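Local coordinates for electron transfer flavoprotein, beta subunit (Thermotoga maritima, PDB 7KOE) that probably carries electrons as the beta subunit of an FAD-containing electron transfer flavoprotein, working together with a partner flavoprotein chain, at residues Y158-M172 with V175-L189. Residues are numbered along the deposited sequence; the frame is centred on the assembly and turned at random.
Sequences YVVRIEEIDPEKKEM and VRRLDQGFEKIRLKL
Backbone bonds join Tyr158 to Arg177 and Val160 to Val175. Arg177 N gives its hydrogen to Tyr158 O at 2.8 Å, nearly straight at 168°. Val160 N does the same to Val175 O at 2.9 Å. Between these bonds Val159 and Arg176 form a non-hydrogen-bonded antiparallel pair. Further along, Leu189 N bonds to Lys170 O and Met172 N to Leu187 O. Strand 171-177 is thus the shared middle of two successive beta hairpins, with 154-162 on one flank and 181-188 on the other. This antiparallel meander extends the central sheet of the flavoprotein domain past strand 191-195. Gly181, Phe182, Ile185 and Arg186 pair with a strand of the neighbouring electron transfer flavoprotein chain, which carries the sheet across the interface. Arg176 reaches Glu107 of that chain in a salt bridge.

Aliphatic side-chain parts meet beside these backbone bonds. With chi1 at -169°, Val160 turns CG1 away from the backbone N, and CG2 is the branch that meets Arg177 CB at 3.7 Å. The methyl CE of Met172 touches Leu189 CD2 at 3.9 Å and Leu187 CD1 at 4.1 Å. Lys170 lays its CD against Leu189 CD1, while its NZ pairs with Asp127.

Charged side chains form a salt-bridge network around Arg186. Arg186 NH2 meets Glu164 OE2 at 3.3 Å in a salt bridge, with carboxylate and guanidinium planes 84° apart. The Lys169 amine and the Arg186 guanidinium are like charges brought close together. Glu164 answers Arg186, and Asp166 OD1 lies 2.6 Å from Lys169 NZ. Replacing Arg186 by alanine is likely to leave the Glu164 carboxylate without this partner and free to turn.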
ATOM      1  N   TYR A 158      48.616  12.499  16.066  1.00 35.34           N
ATOM      2  CA  TYR A 158      48.528  13.618  15.117  1.00 35.34           C
ATOM      3  C   TYR A 158      49.860  13.884  14.417  1.00 35.34           C
ATOM      4  O   TYR A 158      50.347  15.013  14.370  1.00 35.34           O
ATOM      5  CB  TYR A 158      48.004  14.885  15.796  1.00 35.34           C
ATOM      6  CG  TYR A 158      46.821  14.637  16.687  1.00 35.34           C
ATOM      7  CD1 TYR A 158      45.556  14.475  16.154  1.00 35.34           C
ATOM      8  CD2 TYR A 158      46.968  14.564  18.062  1.00 35.34           C
ATOM      9  CE1 TYR A 158      44.470  14.240  16.962  1.00 35.34           C
ATOM     10  CE2 TYR A 158      45.890  14.322  18.877  1.00 35.34           C
ATOM     11  CZ  TYR A 158      44.642  14.167  18.322  1.00 35.34           C
ATOM     12  OH  TYR A 158      43.555  13.934  19.128  1.00 35.34           O
ATOM     13  N   VAL A 159      50.437  12.833  13.853  1.00 28.65           N
ATOM     14  CA  VAL A 159      51.749  12.922  13.224  1.00 28.65           C
ATOM     15  C   VAL A 159      51.626  13.633  11.885  1.00 28.65           C
ATOM     16  O   VAL A 159      50.805  13.259  11.042  1.00 28.65           O
ATOM     17  CB  VAL A 159      52.353  11.526  13.051  1.00 28.65           C
ATOM     18  CG1 VAL A 159      53.750  11.623  12.515  1.00 28.65           C
ATOM     19  CG2 VAL A 159      52.336  10.810  14.359  1.00 28.65           C
ATOM     20  N   VAL A 160      52.438  14.671  11.692  1.00 32.40           N
ATOM     21  CA  VAL A 160      52.495  15.384  10.430  1.00 32.40           C
ATOM     22  C   VAL A 160      53.789  15.106   9.667  1.00 32.40           C
ATOM     23  O   VAL A 160      53.771  15.068   8.432  1.00 32.40           O
ATOM     24  CB  VAL A 160      52.301  16.898  10.660  1.00 32.40           C
ATOM     25  CG1 VAL A 160      52.079  17.645   9.357  1.00 32.40           C
ATOM     26  CG2 VAL A 160      51.124  17.123  11.554  1.00 32.40           C
ATOM     27  N   ARG A 161      54.900  14.880  10.358  1.00 37.75           N
ATOM     28  CA  ARG A 161      56.147  14.556   9.687  1.00 37.75           C
ATOM     29  C   ARG A 161      56.835  13.417  10.417  1.00 37.75           C
ATOM     30  O   ARG A 161      56.567  13.146  11.587  1.00 37.75           O
ATOM     31  CB  ARG A 161      57.079  15.767   9.608  1.00 37.75           C
ATOM     32  CG  ARG A 161      56.973  16.545   8.318  1.00 37.75           C
ATOM     33  CD  ARG A 161      58.067  17.589   8.226  1.00 37.75           C
ATOM     34  NE  ARG A 161      57.945  18.593   9.276  1.00 37.75           N
ATOM     35  CZ  ARG A 161      57.195  19.686   9.179  1.00 37.75           C
ATOM     36  NH1 ARG A 161      56.498  19.917   8.076  1.00 37.75           N
ATOM     37  NH2 ARG A 161      57.142  20.547  10.185  1.00 37.75           N
ATOM     38  N   ILE A 162      57.725  12.744   9.699  1.00 39.23           N
ATOM     39  CA  ILE A 162      58.579  11.697  10.244  1.00 39.23           C
ATOM     40  C   ILE A 162      60.003  12.082   9.872  1.00 39.23           C
ATOM     41  O   ILE A 162      60.324  12.203   8.682  1.00 39.23           O
ATOM     42  CB  ILE A 162      58.223  10.310   9.695  1.00 39.23           C
ATOM     43  CG1 ILE A 162      56.806   9.896  10.099  1.00 39.23           C
ATOM     44  CG2 ILE A 162      59.228   9.295  10.170  1.00 39.23           C
ATOM     45  CD1 ILE A 162      56.657   9.482  11.539  1.00 39.23           C
ATOM     46  N   GLU A 163      60.821  12.368  10.887  1.00 51.95           N
ATOM     47  CA  GLU A 163      62.220  12.811  10.652  1.00 51.95           C
ATOM     48  C   GLU A 163      63.160  11.605  10.689  1.00 51.95           C
ATOM     49  O   GLU A 163      63.289  10.924   9.656  1.00 51.95           O
ATOM     50  CB  GLU A 163      62.625  13.849  11.698  1.00 51.95           C
ATOM     51  CG  GLU A 163      61.475  14.727  12.149  1.00 51.95           C
ATOM     52  CD  GLU A 163      60.919  15.629  11.061  1.00 51.95           C
ATOM     53  OE1 GLU A 163      60.616  15.112   9.970  1.00 51.95           O
ATOM     54  OE2 GLU A 163      60.796  16.843  11.308  1.00 51.95           O
ATOM     55  N   GLU A 164      63.790  11.367  11.842  1.00 61.37           N
ATOM     56  CA  GLU A 164      64.742  10.238  11.991  1.00 61.37           C
ATOM     57  C   GLU A 164      64.010   9.020  12.560  1.00 61.37           C
ATOM     58  O   GLU A 164      63.599   9.073  13.732  1.00 61.37           O
ATOM     59  CB  GLU A 164      65.904  10.644  12.899  1.00 61.37           C
ATOM     60  CG  GLU A 164      66.012  12.144  13.108  1.00 61.37           C
ATOM     61  CD  GLU A 164      67.147  12.577  14.020  1.00 61.37           C
ATOM     62  OE1 GLU A 164      68.244  12.864  13.500  1.00 61.37           O
ATOM     63  OE2 GLU A 164      66.933  12.624  15.248  1.00 61.37           O
ATOM     64  N   ILE A 165      63.849   7.973  11.747  1.00 60.78           N
ATOM     65  CA  ILE A 165      63.193   6.715  12.207  1.00 60.78           C
ATOM     66  C   ILE A 165      64.308   5.715  12.532  1.00 60.78           C
ATOM     67  O   ILE A 165      64.284   4.600  11.979  1.00 60.78           O
ATOM     68  CB  ILE A 165      62.214   6.180  11.143  1.00 60.78           C
ATOM     69  CG1 ILE A 165      61.627   4.820  11.529  1.00 60.78           C
ATOM     70  CG2 ILE A 165      62.873   6.145   9.773  1.00 60.78           C
ATOM     71  CD1 ILE A 165      61.778   4.474  12.990  1.00 60.78           C
ATOM     72  N   ASP A 166      65.247   6.132  13.390  1.00 69.91           N
ATOM     73  CA  ASP A 166      66.422   5.318  13.807  1.00 69.91           C
ATOM     74  C   ASP A 166      65.996   3.880  14.122  1.00 69.91           C
ATOM     75  O   ASP A 166      65.333   3.670  15.154  1.00 69.91           O
ATOM     76  CB  ASP A 166      67.144   5.957  14.996  1.00 69.91           C
ATOM     77  CG  ASP A 166      68.289   6.866  14.585  1.00 69.91           C
ATOM     78  OD1 ASP A 166      68.224   8.069  14.905  1.00 69.91           O
ATOM     79  OD2 ASP A 166      69.236   6.364  13.950  1.00 69.91           O
ATOM     80  N   PRO A 167      66.353   2.887  13.276  1.00 72.82           N
ATOM     81  CA  PRO A 167      65.992   1.489  13.520  1.00 72.82           C
ATOM     82  C   PRO A 167      67.021   0.800  14.427  1.00 72.82           C
ATOM     83  O   PRO A 167      66.760  -0.299  14.880  1.00 72.82           O
ATOM     84  CB  PRO A 167      66.065   0.893  12.109  1.00 72.82           C
ATOM     85  CG  PRO A 167      67.193   1.661  11.453  1.00 72.82           C
ATOM     86  CD  PRO A 167      67.110   3.058  12.034  1.00 72.82           C
ATOM     87  N   GLU A 168      68.155   1.465  14.665  1.00 78.66           N
ATOM     88  CA  GLU A 168      69.235   0.904  15.520  1.00 78.66           C
ATOM     89  C   GLU A 168      68.986   1.291  16.982  1.00 78.66           C
ATOM     90  O   GLU A 168      69.195   0.435  17.863  1.00 78.66           O
ATOM     91  CB  GLU A 168      70.600   1.414  15.053  1.00 78.66           C
ATOM     92  CG  GLU A 168      70.651   1.727  13.569  1.00 78.66           C
ATOM     93  CD  GLU A 168      70.910   0.523  12.680  1.00 78.66           C
ATOM     94  OE1 GLU A 168      72.004  -0.064  12.787  1.00 78.66           O
ATOM     95  OE2 GLU A 168      70.016   0.175  11.885  1.00 78.66           O
ATOM     96  N   LYS A 169      68.546   2.531  17.218  1.00 71.26           N
ATOM     97  CA  LYS A 169      68.290   3.027  18.597  1.00 71.26           C
ATOM     98  C   LYS A 169      66.843   2.724  19.006  1.00 71.26           C
ATOM     99  O   LYS A 169      66.483   3.037  20.158  1.00 71.26           O
ATOM    100  CB  LYS A 169      68.578   4.529  18.682  1.00 71.26           C
ATOM    101  CG  LYS A 169      69.306   5.120  17.482  1.00 71.26           C
ATOM    102  CD  LYS A 169      70.178   6.308  17.832  1.00 71.26           C
ATOM    103  CE  LYS A 169      69.389   7.498  18.336  1.00 71.26           C
ATOM    104  NZ  LYS A 169      69.149   8.494  17.265  1.00 71.26           N
ATOM    105  N   LYS A 170      66.057   2.137  18.098  1.00 64.91           N
ATOM    106  CA  LYS A 170      64.634   1.799  18.375  1.00 64.91           C
ATOM    107  C   LYS A 170      63.924   3.038  18.931  1.00 64.91           C
ATOM    108  O   LYS A 170      63.218   2.911  19.947  1.00 64.91           O
ATOM    109  CB  LYS A 170      64.534   0.613  19.341  1.00 64.91           C
ATOM    110  CG  LYS A 170      63.514  -0.455  18.963  1.00 64.91           C
ATOM    111  CD  LYS A 170      63.201  -0.490  17.481  1.00 64.91           C
ATOM    112  CE  LYS A 170      64.246  -1.223  16.669  1.00 64.91           C
ATOM    113  NZ  LYS A 170      63.634  -2.195  15.734  1.00 64.91           N
ATOM    114  N   GLU A 171      64.122   4.188  18.283  1.00 60.87           N
ATOM    115  CA  GLU A 171      63.490   5.464  18.711  1.00 60.87           C
ATOM    116  C   GLU A 171      63.394   6.377  17.487  1.00 60.87           C
ATOM    117  O   GLU A 171      64.394   6.481  16.757  1.00 60.87           O
ATOM    118  CB  GLU A 171      64.302   6.117  19.831  1.00 60.87           C
ATOM    119  CG  GLU A 171      65.664   6.615  19.385  1.00 60.87           C
ATOM    120  CD  GLU A 171      66.600   6.965  20.529  1.00 60.87           C
ATOM    121  OE1 GLU A 171      66.154   6.911  21.692  1.00 60.87           O
ATOM    122  OE2 GLU A 171      67.772   7.290  20.255  1.00 60.87           O
ATOM    123  N   MET A 172      62.237   7.010  17.277  1.00 55.39           N
ATOM    124  CA  MET A 172      62.064   7.878  16.083  1.00 55.39           C
ATOM    125  C   MET A 172      61.457   9.230  16.474  1.00 55.39           C
ATOM    126  O   MET A 172      60.733   9.294  17.480  1.00 55.39           O
ATOM    127  CB  MET A 172      61.180   7.196  15.037  1.00 55.39           C
ATOM    128  CG  MET A 172      60.022   8.050  14.570  1.00 55.39           C
ATOM    129  SD  MET A 172      58.608   7.041  14.075  1.00 55.39           S
ATOM    130  CE  MET A 172      57.911   6.652  15.678  1.00 55.39           C
ATOM    131  N   VAL A 175      56.637  14.673  14.257  1.00 34.78           N
ATOM    132  CA  VAL A 175      56.216  16.059  14.461  1.00 34.78           C
ATOM    133  C   VAL A 175      54.711  16.010  14.717  1.00 34.78           C
ATOM    134  O   VAL A 175      53.903  15.995  13.786  1.00 34.78           O
ATOM    135  CB  VAL A 175      56.557  16.970  13.277  1.00 34.78           C
ATOM    136  CG1 VAL A 175      56.103  18.379  13.541  1.00 34.78           C
ATOM    137  CG2 VAL A 175      58.044  16.982  13.027  1.00 34.78           C
ATOM    138  N   ARG A 176      54.330  15.956  15.988  1.00 41.57           N
ATOM    139  CA  ARG A 176      52.927  15.920  16.372  1.00 41.57           C
ATOM    140  C   ARG A 176      52.317  17.308  16.249  1.00 41.57           C
ATOM    141  O   ARG A 176      52.921  18.300  16.655  1.00 41.57           O
ATOM    142  CB  ARG A 176      52.793  15.404  17.807  1.00 41.57           C
ATOM    143  CG  ARG A 176      51.630  15.986  18.607  1.00 41.57           C
ATOM    144  CD  ARG A 176      51.790  15.790  20.090  1.00 41.57           C
ATOM    145  NE  ARG A 176      51.601  14.404  20.491  1.00 41.57           N
ATOM    146  CZ  ARG A 176      51.855  13.949  21.711  1.00 41.57           C
ATOM    147  NH1 ARG A 176      52.312  14.775  22.642  1.00 41.57           N
ATOM    148  NH2 ARG A 176      51.657  12.672  22.002  1.00 41.57           N
ATOM    149  N   ARG A 177      51.121  17.381  15.676  1.00 43.77           N
ATOM    150  CA  ARG A 177      50.371  18.628  15.639  1.00 43.77           C
ATOM    151  C   ARG A 177      49.539  18.773  16.904  1.00 43.77           C
ATOM    152  O   ARG A 177      48.798  17.859  17.275  1.00 43.77           O
ATOM    153  CB  ARG A 177      49.459  18.677  14.418  1.00 43.77           C
ATOM    154  CG  ARG A 177      48.435  19.786  14.455  1.00 43.77           C
ATOM    155  CD  ARG A 177      47.457  19.646  13.325  1.00 43.77           C
ATOM    156  NE  ARG A 177      48.019  20.098  12.061  1.00 43.77           N
ATOM    157  CZ  ARG A 177      47.874  21.327  11.582  1.00 43.77           C
ATOM    158  NH1 ARG A 177      47.190  22.228  12.270  1.00 43.77           N
ATOM    159  NH2 ARG A 177      48.419  21.657  10.421  1.00 43.77           N
ATOM    160  N   LEU A 178      49.663  19.917  17.560  1.00 52.20           N
ATOM    161  CA  LEU A 178      48.778  20.314  18.642  1.00 52.20           C
ATOM    162  C   LEU A 178      48.110  21.631  18.266  1.00 52.20           C
ATOM    163  O   LEU A 178      48.268  22.134  17.152  1.00 52.20           O
ATOM    164  CB  LEU A 178      49.542  20.423  19.962  1.00 52.20           C
ATOM    165  CG  LEU A 178      50.016  19.084  20.524  1.00 52.20           C
ATOM    166  CD1 LEU A 178      50.693  19.276  21.861  1.00 52.20           C
ATOM    167  CD2 LEU A 178      48.858  18.110  20.648  1.00 52.20           C
ATOM    168  N   ASP A 179      47.351  22.197  19.203  1.00 57.62           N
ATOM    169  CA  ASP A 179      46.626  23.422  18.894  1.00 57.62           C
ATOM    170  C   ASP A 179      47.479  24.669  19.077  1.00 57.62           C
ATOM    171  O   ASP A 179      47.243  25.676  18.402  1.00 57.62           O
ATOM    172  CB  ASP A 179      45.364  23.515  19.743  1.00 57.62           C
ATOM    173  CG  ASP A 179      44.297  22.551  19.287  1.00 57.62           C
ATOM    174  OD1 ASP A 179      44.270  22.218  18.085  1.00 57.62           O
ATOM    175  OD2 ASP A 179      43.477  22.134  20.124  1.00 57.62           O
ATOM    176  N   GLN A 180      48.461  24.635  19.975  1.00 58.18           N
ATOM    177  CA  GLN A 180      49.392  25.749  20.077  1.00 58.18           C
ATOM    178  C   GLN A 180      50.478  25.692  19.017  1.00 58.18           C
ATOM    179  O   GLN A 180      51.192  26.682  18.828  1.00 58.18           O
ATOM    180  CB  GLN A 180      50.037  25.784  21.465  1.00 58.18           C
ATOM    181  CG  GLN A 180      51.084  24.708  21.711  1.00 58.18           C
ATOM    182  CD  GLN A 180      50.496  23.413  22.227  1.00 58.18           C
ATOM    183  OE1 GLN A 180      49.297  23.177  22.116  1.00 58.18           O
ATOM    184  NE2 GLN A 180      51.340  22.568  22.802  1.00 58.18           N
ATOM    185  N   GLY A 181      50.614  24.568  18.322  1.00 54.78           N
ATOM    186  CA  GLY A 181      51.627  24.427  17.301  1.00 54.78           C
ATOM    187  C   GLY A 181      52.164  23.017  17.219  1.00 54.78           C
ATOM    188  O   GLY A 181      51.840  22.169  18.053  1.00 54.78           O
ATOM    189  N   PHE A 182      52.985  22.757  16.211  1.00 48.92           N
ATOM    190  CA  PHE A 182      53.614  21.459  16.069  1.00 48.92           C
ATOM    191  C   PHE A 182      54.736  21.304  17.085  1.00 48.92           C
ATOM    192  O   PHE A 182      55.222  22.278  17.658  1.00 48.92           O
ATOM    193  CB  PHE A 182      54.161  21.290  14.658  1.00 48.92           C
ATOM    194  CG  PHE A 182      53.209  21.716  13.593  1.00 48.92           C
ATOM    195  CD1 PHE A 182      52.122  20.929  13.270  1.00 48.92           C
ATOM    196  CD2 PHE A 182      53.396  22.907  12.920  1.00 48.92           C
ATOM    197  CE1 PHE A 182      51.241  21.319  12.292  1.00 48.92           C
ATOM    198  CE2 PHE A 182      52.517  23.305  11.939  1.00 48.92           C
ATOM    199  CZ  PHE A 182      51.437  22.509  11.624  1.00 48.92           C
ATOM    200  N   GLU A 183      55.152  20.060  17.305  1.00 47.36           N
ATOM    201  CA  GLU A 183      56.274  19.804  18.195  1.00 47.36           C
ATOM    202  C   GLU A 183      56.992  18.534  17.776  1.00 47.36           C
ATOM    203  O   GLU A 183      56.351  17.511  17.525  1.00 47.36           O
ATOM    204  CB  GLU A 183      55.815  19.694  19.651  1.00 47.36           C
ATOM    205  CG  GLU A 183      54.550  18.901  19.867  1.00 47.36           C
ATOM    206  CD  GLU A 183      54.176  18.825  21.329  1.00 47.36           C
ATOM    207  OE1 GLU A 183      54.203  19.875  22.001  1.00 47.36           O
ATOM    208  OE2 GLU A 183      53.865  17.718  21.813  1.00 47.36           O
ATOM    209  N   LYS A 184      58.316  18.602  17.698  1.00 47.83           N
ATOM    210  CA  LYS A 184      59.118  17.414  17.456  1.00 47.83           C
ATOM    211  C   LYS A 184      59.208  16.607  18.741  1.00 47.83           C
ATOM    212  O   LYS A 184      59.383  17.172  19.823  1.00 47.83           O
ATOM    213  CB  LYS A 184      60.510  17.795  16.961  1.00 47.83           C
ATOM    214  CG  LYS A 184      60.497  18.597  15.677  1.00 47.83           C
ATOM    215  CD  LYS A 184      61.891  19.004  15.262  1.00 47.83           C
ATOM    216  CE  LYS A 184      62.760  17.794  14.985  1.00 47.83           C
ATOM    217  NZ  LYS A 184      64.078  18.197  14.430  1.00 47.83           N
ATOM    218  N   ILE A 185      59.067  15.290  18.630  1.00 48.37           N
ATOM    219  CA  ILE A 185      58.992  14.403  19.785  1.00 48.37           C
ATOM    220  C   ILE A 185      59.865  13.190  19.509  1.00 48.37           C
ATOM    221  O   ILE A 185      59.662  12.498  18.508  1.00 48.37           O
ATOM    222  CB  ILE A 185      57.547  13.964  20.072  1.00 48.37           C
ATOM    223  CG1 ILE A 185      56.720  15.111  20.642  1.00 48.37           C
ATOM    224  CG2 ILE A 185      57.519  12.802  21.032  1.00 48.37           C
ATOM    225  CD1 ILE A 185      55.275  14.754  20.841  1.00 48.37           C
ATOM    226  N   ARG A 186      60.820  12.919  20.394  1.00 57.46           N
ATOM    227  CA  ARG A 186      61.617  11.695  20.307  1.00 57.46           C
ATOM    228  C   ARG A 186      60.807  10.564  20.918  1.00 57.46           C
ATOM    229  O   ARG A 186      60.867  10.309  22.119  1.00 57.46           O
ATOM    230  CB  ARG A 186      62.949  11.843  21.029  1.00 57.46           C
ATOM    231  CG  ARG A 186      63.881  12.866  20.439  1.00 57.46           C
ATOM    232  CD  ARG A 186      65.301  12.681  20.941  1.00 57.46           C
ATOM    233  NE  ARG A 186      65.933  11.514  20.333  1.00 57.46           N
ATOM    234  CZ  ARG A 186      66.611  11.547  19.192  1.00 57.46           C
ATOM    235  NH1 ARG A 186      67.153  10.440  18.711  1.00 57.46           N
ATOM    236  NH2 ARG A 186      66.747  12.689  18.530  1.00 57.46           N
ATOM    237  N   LEU A 187      60.041   9.873  20.084  1.00 51.43           N
ATOM    238  CA  LEU A 187      59.326   8.699  20.555  1.00 51.43           C
ATOM    239  C   LEU A 187      60.285   7.540  20.761  1.00 51.43           C
ATOM    240  O   LEU A 187      61.292   7.408  20.067  1.00 51.43           O
ATOM    241  CB  LEU A 187      58.246   8.294  19.562  1.00 51.43           C
ATOM    242  CG  LEU A 187      56.918   9.030  19.634  1.00 51.43           C
ATOM    243  CD1 LEU A 187      55.927   8.216  18.885  1.00 51.43           C
ATOM    244  CD2 LEU A 187      56.462   9.203  21.059  1.00 51.43           C
ATOM    245  N   LYS A 188      59.959   6.689  21.723  1.00 52.93           N
ATOM    246  CA  LYS A 188      60.747   5.503  22.022  1.00 52.93           C
ATOM    247  C   LYS A 188      59.988   4.285  21.519  1.00 52.93           C
ATOM    248  O   LYS A 188      58.877   4.012  21.981  1.00 52.93           O
ATOM    249  CB  LYS A 188      61.021   5.390  23.520  1.00 52.93           C
ATOM    250  CG  LYS A 188      61.832   4.167  23.912  1.00 52.93           C
ATOM    251  CD  LYS A 188      63.254   4.254  23.392  1.00 52.93           C
ATOM    252  CE  LYS A 188      64.033   2.994  23.713  1.00 52.93           C
ATOM    253  NZ  LYS A 188      64.200   2.805  25.180  1.00 52.93           N
ATOM    254  N   LEU A 189      60.580   3.570  20.566  1.00 48.33           N
ATOM    255  CA  LEU A 189      59.955   2.359  20.062  1.00 48.33           C
ATOM    256  C   LEU A 189      60.020   1.262  21.124  1.00 48.33           C
ATOM    257  O   LEU A 189      61.039   1.122  21.806  1.00 48.33           O
ATOM    258  CB  LEU A 189      60.633   1.890  18.777  1.00 48.33           C
ATOM    259  CG  LEU A 189      60.543   2.811  17.558  1.00 48.33           C
ATOM    260  CD1 LEU A 189      60.925   2.049  16.303  1.00 48.33           C
ATOM    261  CD2 LEU A 189      59.161   3.425  17.411  1.00 48.33           C
TER